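Local coordinates for protein mRNA-decapping enzyme subunit 1 (Saccharomyces cerevisiae, PDB 1Q67) that works with the subunit DCP2 in the decapping complex that removes the 7-methylguanine cap from mRNA, committing the transcript to 5' to 3' decay, at residues F153-K165 against I218-F230. Numbering follows the deposited sequence.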
ATOM      1  N   PHE B 153       5.939   4.860  -8.888  1.00 37.82           N
ATOM      2  CA  PHE B 153       5.294   4.137  -9.975  1.00 36.00           C
ATOM      3  C   PHE B 153       4.815   5.219 -10.938  1.00 36.23           C
ATOM      4  O   PHE B 153       4.142   6.166 -10.522  1.00 35.38           O
ATOM      5  CB  PHE B 153       4.078   3.332  -9.499  1.00 34.65           C
ATOM      6  CG  PHE B 153       3.306   2.693 -10.630  1.00 33.97           C
ATOM      7  CD1 PHE B 153       3.746   1.506 -11.206  1.00 33.91           C
ATOM      8  CD2 PHE B 153       2.183   3.322 -11.169  1.00 35.13           C
ATOM      9  CE1 PHE B 153       3.085   0.950 -12.309  1.00 35.97           C
ATOM     10  CE2 PHE B 153       1.511   2.778 -12.275  1.00 34.01           C
ATOM     11  CZ  PHE B 153       1.961   1.592 -12.847  1.00 34.52           C
ATOM     12  N   SER B 154       5.165   5.085 -12.214  1.00 37.54           N
ATOM     13  CA  SER B 154       4.762   6.061 -13.228  1.00 39.32           C
ATOM     14  C   SER B 154       3.962   5.439 -14.358  1.00 39.43           C
ATOM     15  O   SER B 154       4.252   4.327 -14.790  1.00 40.13           O
ATOM     16  CB  SER B 154       5.983   6.746 -13.848  1.00 39.64           C
ATOM     17  OG  SER B 154       6.426   7.810 -13.039  1.00 43.59           O
ATOM     18  N   MET B 155       2.964   6.176 -14.836  1.00 39.89           N
ATOM     19  CA  MET B 155       2.125   5.734 -15.947  1.00 40.24           C
ATOM     20  C   MET B 155       1.757   6.945 -16.803  1.00 38.33           C
ATOM     21  O   MET B 155       1.299   7.966 -16.284  1.00 37.50           O
ATOM     22  CB  MET B 155       0.839   5.068 -15.446  1.00 41.20           C
ATOM     23  CG  MET B 155      -0.007   4.501 -16.579  1.00 45.87           C
ATOM     24  SD  MET B 155      -1.645   3.891 -16.095  1.00 52.17           S
ATOM     25  CE  MET B 155      -1.196   2.360 -15.274  1.00 51.53           C
ATOM     26  N   GLY B 156       1.963   6.832 -18.111  1.00 37.19           N
ATOM     27  CA  GLY B 156       1.628   7.934 -19.001  1.00 35.67           C
ATOM     28  C   GLY B 156       0.179   7.864 -19.442  1.00 34.79           C
ATOM     29  O   GLY B 156      -0.383   6.777 -19.558  1.00 34.64           O
ATOM     30  N   ILE B 157      -0.449   9.011 -19.667  1.00 35.51           N
ATOM     31  CA  ILE B 157      -1.842   9.017 -20.111  1.00 36.07           C
ATOM     32  C   ILE B 157      -1.960   9.689 -21.482  1.00 36.91           C
ATOM     33  O   ILE B 157      -1.620  10.864 -21.639  1.00 37.94           O
ATOM     34  CB  ILE B 157      -2.738   9.747 -19.111  1.00 36.31           C
ATOM     35  CG1 ILE B 157      -2.623   9.092 -17.731  1.00 37.48           C
ATOM     36  CG2 ILE B 157      -4.182   9.697 -19.579  1.00 36.32           C
ATOM     37  CD1 ILE B 157      -3.417   9.822 -16.640  1.00 35.33           C
ATOM     38  N   VAL B 158      -2.435   8.937 -22.473  1.00 36.96           N
ATOM     39  CA  VAL B 158      -2.579   9.456 -23.843  1.00 36.27           C
ATOM     40  C   VAL B 158      -4.038   9.504 -24.273  1.00 34.68           C
ATOM     41  O   VAL B 158      -4.757   8.521 -24.155  1.00 35.82           O
ATOM     42  CB  VAL B 158      -1.815   8.571 -24.854  1.00 37.53           C
ATOM     43  CG1 VAL B 158      -1.938   9.151 -26.265  1.00 36.38           C
ATOM     44  CG2 VAL B 158      -0.347   8.458 -24.443  1.00 37.07           C
ATOM     45  N   PRO B 159      -4.497  10.656 -24.770  1.00 34.45           N
ATOM     46  CA  PRO B 159      -5.894  10.780 -25.211  1.00 34.80           C
ATOM     47  C   PRO B 159      -6.244   9.776 -26.317  1.00 35.81           C
ATOM     48  O   PRO B 159      -5.405   9.453 -27.157  1.00 34.37           O
ATOM     49  CB  PRO B 159      -5.976  12.222 -25.721  1.00 35.78           C
ATOM     50  CG  PRO B 159      -4.910  12.939 -24.928  1.00 36.32           C
ATOM     51  CD  PRO B 159      -3.776  11.937 -24.898  1.00 34.85           C
ATOM     52  N   ASN B 160      -7.484   9.289 -26.310  1.00 37.46           N
ATOM     53  CA  ASN B 160      -7.941   8.348 -27.325  1.00 38.60           C
ATOM     54  C   ASN B 160      -7.760   8.906 -28.741  1.00 38.27           C
ATOM     55  O   ASN B 160      -7.375   8.178 -29.654  1.00 37.70           O
ATOM     56  CB  ASN B 160      -9.422   8.006 -27.126  1.00 39.21           C
ATOM     57  CG  ASN B 160      -9.692   7.323 -25.806  1.00 42.15           C
ATOM     58  OD1 ASN B 160      -8.802   6.703 -25.219  1.00 41.38           O
ATOM     59  ND2 ASN B 160     -10.934   7.416 -25.334  1.00 42.49           N
ATOM     60  N   SER B 161      -8.044  10.191 -28.925  1.00 38.81           N
ATOM     61  CA  SER B 161      -7.919  10.796 -30.249  1.00 39.04           C
ATOM     62  C   SER B 161      -6.495  10.685 -30.773  1.00 39.65           C
ATOM     63  O   SER B 161      -6.280  10.521 -31.973  1.00 40.70           O
ATOM     64  CB  SER B 161      -8.351  12.264 -30.222  1.00 38.75           C
ATOM     65  OG  SER B 161      -7.433  13.069 -29.503  1.00 43.49           O
ATOM     66  N   VAL B 162      -5.516  10.757 -29.875  1.00 39.72           N
ATOM     67  CA  VAL B 162      -4.123  10.646 -30.289  1.00 37.58           C
ATOM     68  C   VAL B 162      -3.800   9.199 -30.647  1.00 37.78           C
ATOM     69  O   VAL B 162      -3.108   8.940 -31.626  1.00 37.51           O
ATOM     70  CB  VAL B 162      -3.174  11.168 -29.183  1.00 39.00           C
ATOM     71  CG1 VAL B 162      -1.711  10.893 -29.548  1.00 35.78           C
ATOM     72  CG2 VAL B 162      -3.393  12.669 -29.006  1.00 37.95           C
ATOM     73  N   VAL B 163      -4.319   8.252 -29.871  1.00 37.28           N
ATOM     74  CA  VAL B 163      -4.079   6.843 -30.157  1.00 39.23           C
ATOM     75  C   VAL B 163      -4.749   6.438 -31.478  1.00 40.94           C
ATOM     76  O   VAL B 163      -4.164   5.703 -32.279  1.00 41.66           O
ATOM     77  CB  VAL B 163      -4.609   5.932 -29.022  1.00 39.60           C
ATOM     78  CG1 VAL B 163      -4.498   4.463 -29.425  1.00 38.55           C
ATOM     79  CG2 VAL B 163      -3.810   6.170 -27.749  1.00 40.23           C
ATOM     80  N   ASN B 164      -5.971   6.916 -31.704  1.00 40.61           N
ATOM     81  CA  ASN B 164      -6.693   6.591 -32.932  1.00 40.74           C
ATOM     82  C   ASN B 164      -6.004   7.178 -34.161  1.00 41.54           C
ATOM     83  O   ASN B 164      -5.869   6.500 -35.179  1.00 42.71           O
ATOM     84  CB  ASN B 164      -8.143   7.085 -32.857  1.00 39.01           C
ATOM     85  CG  ASN B 164      -8.958   6.334 -31.819  1.00 41.21           C
ATOM     86  OD1 ASN B 164      -8.748   5.136 -31.592  1.00 41.69           O
ATOM     87  ND2 ASN B 164      -9.907   7.027 -31.193  1.00 40.13           N
ATOM     88  N   LYS B 165      -5.566   8.428 -34.069  1.00 41.56           N
ATOM     89  CA  LYS B 165      -4.875   9.061 -35.181  1.00 43.74           C
ATOM     90  C   LYS B 165      -3.615   8.257 -35.493  1.00 46.33           C
ATOM     91  O   LYS B 165      -3.326   7.942 -36.655  1.00 45.60           O
ATOM     92  CB  LYS B 165      -4.483  10.498 -34.828  1.00 43.92           C
ATOM     93  CG  LYS B 165      -3.762  11.227 -35.963  1.00 46.67           C
ATOM     94  CD  LYS B 165      -3.058  12.484 -35.479  1.00 49.96           C
ATOM     95  CE  LYS B 165      -4.034  13.607 -35.152  1.00 53.23           C
ATOM     96  NZ  LYS B 165      -4.592  14.236 -36.381  1.00 56.47           N
ATOM     97  N   ILE B 218      -9.662  11.215 -15.268  1.00 32.11           N
ATOM     98  CA  ILE B 218      -9.005  10.395 -16.276  1.00 34.79           C
ATOM     99  C   ILE B 218      -9.905  10.182 -17.491  1.00 34.69           C
ATOM    100  O   ILE B 218      -9.445  10.220 -18.633  1.00 37.37           O
ATOM    101  CB  ILE B 218      -8.587   9.029 -15.709  1.00 34.28           C
ATOM    102  CG1 ILE B 218      -7.566   9.231 -14.581  1.00 34.26           C
ATOM    103  CG2 ILE B 218      -7.984   8.174 -16.822  1.00 33.42           C
ATOM    104  CD1 ILE B 218      -7.246   7.966 -13.812  1.00 33.72           C
ATOM    105  N   LYS B 219     -11.185   9.954 -17.227  1.00 36.39           N
ATOM    106  CA  LYS B 219     -12.178   9.758 -18.271  1.00 37.42           C
ATOM    107  C   LYS B 219     -12.160  10.990 -19.165  1.00 37.74           C
ATOM    108  O   LYS B 219     -12.113  10.884 -20.388  1.00 36.47           O
ATOM    109  CB  LYS B 219     -13.559   9.593 -17.630  1.00 42.47           C
ATOM    110  CG  LYS B 219     -14.719   9.412 -18.592  1.00 46.91           C
ATOM    111  CD  LYS B 219     -14.720   8.037 -19.217  1.00 51.33           C
ATOM    112  CE  LYS B 219     -16.015   7.798 -19.991  1.00 55.11           C
ATOM    113  NZ  LYS B 219     -15.937   6.590 -20.871  1.00 56.12           N
ATOM    114  N   TYR B 220     -12.174  12.163 -18.538  1.00 36.81           N
ATOM    115  CA  TYR B 220     -12.163  13.424 -19.270  1.00 35.92           C
ATOM    116  C   TYR B 220     -10.890  13.604 -20.095  1.00 35.23           C
ATOM    117  O   TYR B 220     -10.934  14.110 -21.214  1.00 35.90           O
ATOM    118  CB  TYR B 220     -12.293  14.606 -18.299  1.00 36.70           C
ATOM    119  CG  TYR B 220     -12.375  15.950 -18.993  1.00 37.51           C
ATOM    120  CD1 TYR B 220     -13.607  16.481 -19.392  1.00 38.36           C
ATOM    121  CD2 TYR B 220     -11.218  16.658 -19.314  1.00 38.73           C
ATOM    122  CE1 TYR B 220     -13.677  17.675 -20.098  1.00 37.89           C
ATOM    123  CE2 TYR B 220     -11.278  17.853 -20.020  1.00 40.62           C
ATOM    124  CZ  TYR B 220     -12.511  18.352 -20.411  1.00 41.25           C
ATOM    125  OH  TYR B 220     -12.565  19.518 -21.133  1.00 44.58           O
ATOM    126  N   LEU B 221      -9.749  13.220 -19.538  1.00 35.88           N
ATOM    127  CA  LEU B 221      -8.487  13.376 -20.251  1.00 34.06           C
ATOM    128  C   LEU B 221      -8.401  12.401 -21.416  1.00 33.81           C
ATOM    129  O   LEU B 221      -7.790  12.701 -22.447  1.00 32.23           O
ATOM    130  CB  LEU B 221      -7.302  13.161 -19.302  1.00 33.43           C
ATOM    131  CG  LEU B 221      -7.131  14.123 -18.123  1.00 31.73           C
ATOM    132  CD1 LEU B 221      -5.973  13.616 -17.264  1.00 32.27           C
ATOM    133  CD2 LEU B 221      -6.841  15.550 -18.615  1.00 29.03           C
ATOM    134  N   LEU B 222      -9.016  11.236 -21.259  1.00 33.64           N
ATOM    135  CA  LEU B 222      -8.990  10.239 -22.327  1.00 36.07           C
ATOM    136  C   LEU B 222      -9.941  10.565 -23.485  1.00 37.42           C
ATOM    137  O   LEU B 222      -9.594  10.383 -24.647  1.00 37.71           O
ATOM    138  CB  LEU B 222      -9.344   8.856 -21.778  1.00 33.57           C
ATOM    139  CG  LEU B 222      -8.369   8.168 -20.817  1.00 34.58           C
ATOM    140  CD1 LEU B 222      -8.938   6.804 -20.439  1.00 31.09           C
ATOM    141  CD2 LEU B 222      -6.994   8.012 -21.473  1.00 33.40           C
ATOM    142  N   GLU B 223     -11.131  11.051 -23.143  1.00 40.65           N
ATOM    143  CA  GLU B 223     -12.196  11.383 -24.095  1.00 43.22           C
ATOM    144  C   GLU B 223     -12.079  12.708 -24.833  1.00 42.46           C
ATOM    145  O   GLU B 223     -12.840  12.961 -25.763  1.00 42.71           O
ATOM    146  CB  GLU B 223     -13.547  11.389 -23.372  1.00 46.73           C
ATOM    147  CG  GLU B 223     -14.490  10.270 -23.730  1.00 52.94           C
ATOM    148  CD  GLU B 223     -14.038   8.938 -23.202  1.00 55.37           C
ATOM    149  OE1 GLU B 223     -12.885   8.557 -23.499  1.00 58.29           O
ATOM    150  OE2 GLU B 223     -14.836   8.271 -22.502  1.00 55.45           O
ATOM    151  N   ASN B 224     -11.166  13.575 -24.423  1.00 43.13           N
ATOM    152  CA  ASN B 224     -11.054  14.855 -25.102  1.00 42.54           C
ATOM    153  C   ASN B 224      -9.745  15.047 -25.833  1.00 44.22           C
ATOM    154  O   ASN B 224      -8.818  14.245 -25.705  1.00 44.11           O
ATOM    155  CB  ASN B 224     -11.273  15.994 -24.111  1.00 42.43           C
ATOM    156  CG  ASN B 224     -12.716  16.103 -23.675  1.00 44.41           C
ATOM    157  OD1 ASN B 224     -13.550  16.645 -24.400  1.00 47.70           O
ATOM    158  ND2 ASN B 224     -13.030  15.561 -22.503  1.00 41.53           N
ATOM    159  N   GLU B 225      -9.696  16.120 -26.613  1.00 45.11           N
ATOM    160  CA  GLU B 225      -8.531  16.487 -27.402  1.00 47.21           C
ATOM    161  C   GLU B 225      -7.376  16.864 -26.475  1.00 47.03           C
ATOM    162  O   GLU B 225      -7.593  17.377 -25.378  1.00 45.48           O
ATOM    163  CB  GLU B 225      -8.892  17.682 -28.286  1.00 50.32           C
ATOM    164  CG  GLU B 225      -8.045  17.852 -29.526  1.00 56.32           C
ATOM    165  CD  GLU B 225      -8.264  16.741 -30.538  1.00 59.28           C
ATOM    166  OE1 GLU B 225      -9.433  16.327 -30.726  1.00 59.14           O
ATOM    167  OE2 GLU B 225      -7.267  16.294 -31.154  1.00 60.63           O
ATOM    168  N   PRO B 226      -6.130  16.621 -26.909  1.00 46.82           N
ATOM    169  CA  PRO B 226      -4.975  16.958 -26.078  1.00 48.56           C
ATOM    170  C   PRO B 226      -5.027  18.409 -25.639  1.00 49.56           C
ATOM    171  O   PRO B 226      -5.282  19.301 -26.449  1.00 49.78           O
ATOM    172  CB  PRO B 226      -3.795  16.691 -27.004  1.00 47.84           C
ATOM    173  CG  PRO B 226      -4.294  15.589 -27.852  1.00 48.06           C
ATOM    174  CD  PRO B 226      -5.694  16.017 -28.177  1.00 45.95           C
ATOM    175  N   LYS B 227      -4.788  18.636 -24.355  1.00 51.57           N
ATOM    176  CA  LYS B 227      -4.796  19.978 -23.795  1.00 53.38           C
ATOM    177  C   LYS B 227      -3.384  20.372 -23.394  1.00 54.81           C
ATOM    178  O   LYS B 227      -2.630  19.571 -22.835  1.00 52.96           O
ATOM    179  CB  LYS B 227      -5.723  20.038 -22.586  1.00 53.28           C
ATOM    180  CG  LYS B 227      -7.184  19.899 -22.941  1.00 55.14           C
ATOM    181  CD  LYS B 227      -7.922  21.208 -22.708  1.00 57.80           C
ATOM    182  CE  LYS B 227      -7.332  22.346 -23.525  1.00 58.56           C
ATOM    183  NZ  LYS B 227      -7.962  23.649 -23.153  1.00 61.16           N
ATOM    184  N   ASP B 228      -3.033  21.617 -23.682  1.00 57.13           N
ATOM    185  CA  ASP B 228      -1.709  22.124 -23.379  1.00 58.79           C
ATOM    186  C   ASP B 228      -1.667  22.822 -22.022  1.00 58.80           C
ATOM    187  O   ASP B 228      -0.597  22.991 -21.439  1.00 57.54           O
ATOM    188  CB  ASP B 228      -1.275  23.078 -24.489  1.00 62.70           C
ATOM    189  CG  ASP B 228       0.207  23.339 -24.483  1.00 65.84           C
ATOM    190  OD1 ASP B 228       0.693  24.024 -23.554  1.00 69.11           O
ATOM    191  OD2 ASP B 228       0.889  22.849 -25.409  1.00 68.53           O
ATOM    192  N   SER B 229      -2.826  23.227 -21.514  1.00 59.01           N
ATOM    193  CA  SER B 229      -2.864  23.889 -20.215  1.00 61.80           C
ATOM    194  C   SER B 229      -4.243  23.877 -19.575  1.00 62.80           C
ATOM    195  O   SER B 229      -5.260  23.703 -20.252  1.00 61.59           O
ATOM    196  CB  SER B 229      -2.386  25.339 -20.329  1.00 61.51           C
ATOM    197  OG  SER B 229      -3.369  26.143 -20.957  1.00 62.64           O
ATOM    198  N   PHE B 230      -4.248  24.074 -18.259  1.00 64.82           N
ATOM    199  CA  PHE B 230      -5.460  24.110 -17.456  1.00 66.78           C
ATOM    200  C   PHE B 230      -6.578  23.291 -18.088  1.00 66.64           C
ATOM    201  O   PHE B 230      -7.358  23.816 -18.884  1.00 68.63           O
ATOM    202  CB  PHE B 230      -5.907  25.561 -17.267  1.00 68.95           C
ATOM    203  CG  PHE B 230      -7.084  25.716 -16.358  1.00 72.56           C
ATOM    204  CD1 PHE B 230      -7.047  25.211 -15.060  1.00 73.64           C
ATOM    205  CD2 PHE B 230      -8.234  26.368 -16.794  1.00 74.15           C
ATOM    206  CE1 PHE B 230      -8.142  25.353 -14.208  1.00 74.87           C
ATOM    207  CE2 PHE B 230      -9.335  26.515 -15.950  1.00 75.17           C
ATOM    208  CZ  PHE B 230      -9.289  26.006 -14.656  1.00 75.22           C
TER
HETATM  209  O   HOH W   1      -9.448  11.820 -26.829  1.00 34.75           O
HETATM  210  O   HOH W   2      -5.529  14.474 -31.469  1.00 52.02           O
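Asn160, in the first turn of helix 160-169, sends its backbone N to Leu222 O near the C-terminal end of helix 208-223 (2.9 Å, N-H...O 163°), arriving in the carbonyl plane on a lone pair. A water bridges the same junction: it donates to both Leu222 O and Asn224 O and accepts from Ser161 N. Leu222 O thus takes the Asn160 amide directly, whereas Asn224 O is linked to the Ser161 amide through the water.

The apolar part of the contact is tightly packed. The chi1 of Ile157 (-58°) sets CG1 anti to the carbonyl carbon and CG2 anti to the backbone N, and CG2 meets Leu222 CD2 at 3.8 Å, the two side chains crossing at about a right angle; the same CD2 lies 3.5 Å from Val158 O. Pro159, at the N-cap position, sets CB 3.5 Å from Asn224 O, while its CG meets CG of Pro226. That second proline is pressed from Val162 as well, its CG 3.3 Å from Val162 CG2, tighter than usual van der Waals contact.

Toward solvent the contact is looser and polar. Ser161 OG and Glu225 OE2 are too far apart to bond directly but share a second water, which donates to the carboxylate. The Asn160 amide runs alongside the Glu223 carboxylate, their planes 30° apart. An alanine at Asn160 removes the amide, and would probably leave the Glu223 carboxylate without its polar neighbour and open a gap beside Leu222 O, though the backbone bond could persist.

Tyr140 of the adjacent strand touches Ile157, Pro159 and Leu221. The arrangement joins the edge strand 152-157 and the helix after it to the C-terminal helix 208-223, the helix characteristic of the PH-like beta-sandwich fold of the DCP1 family.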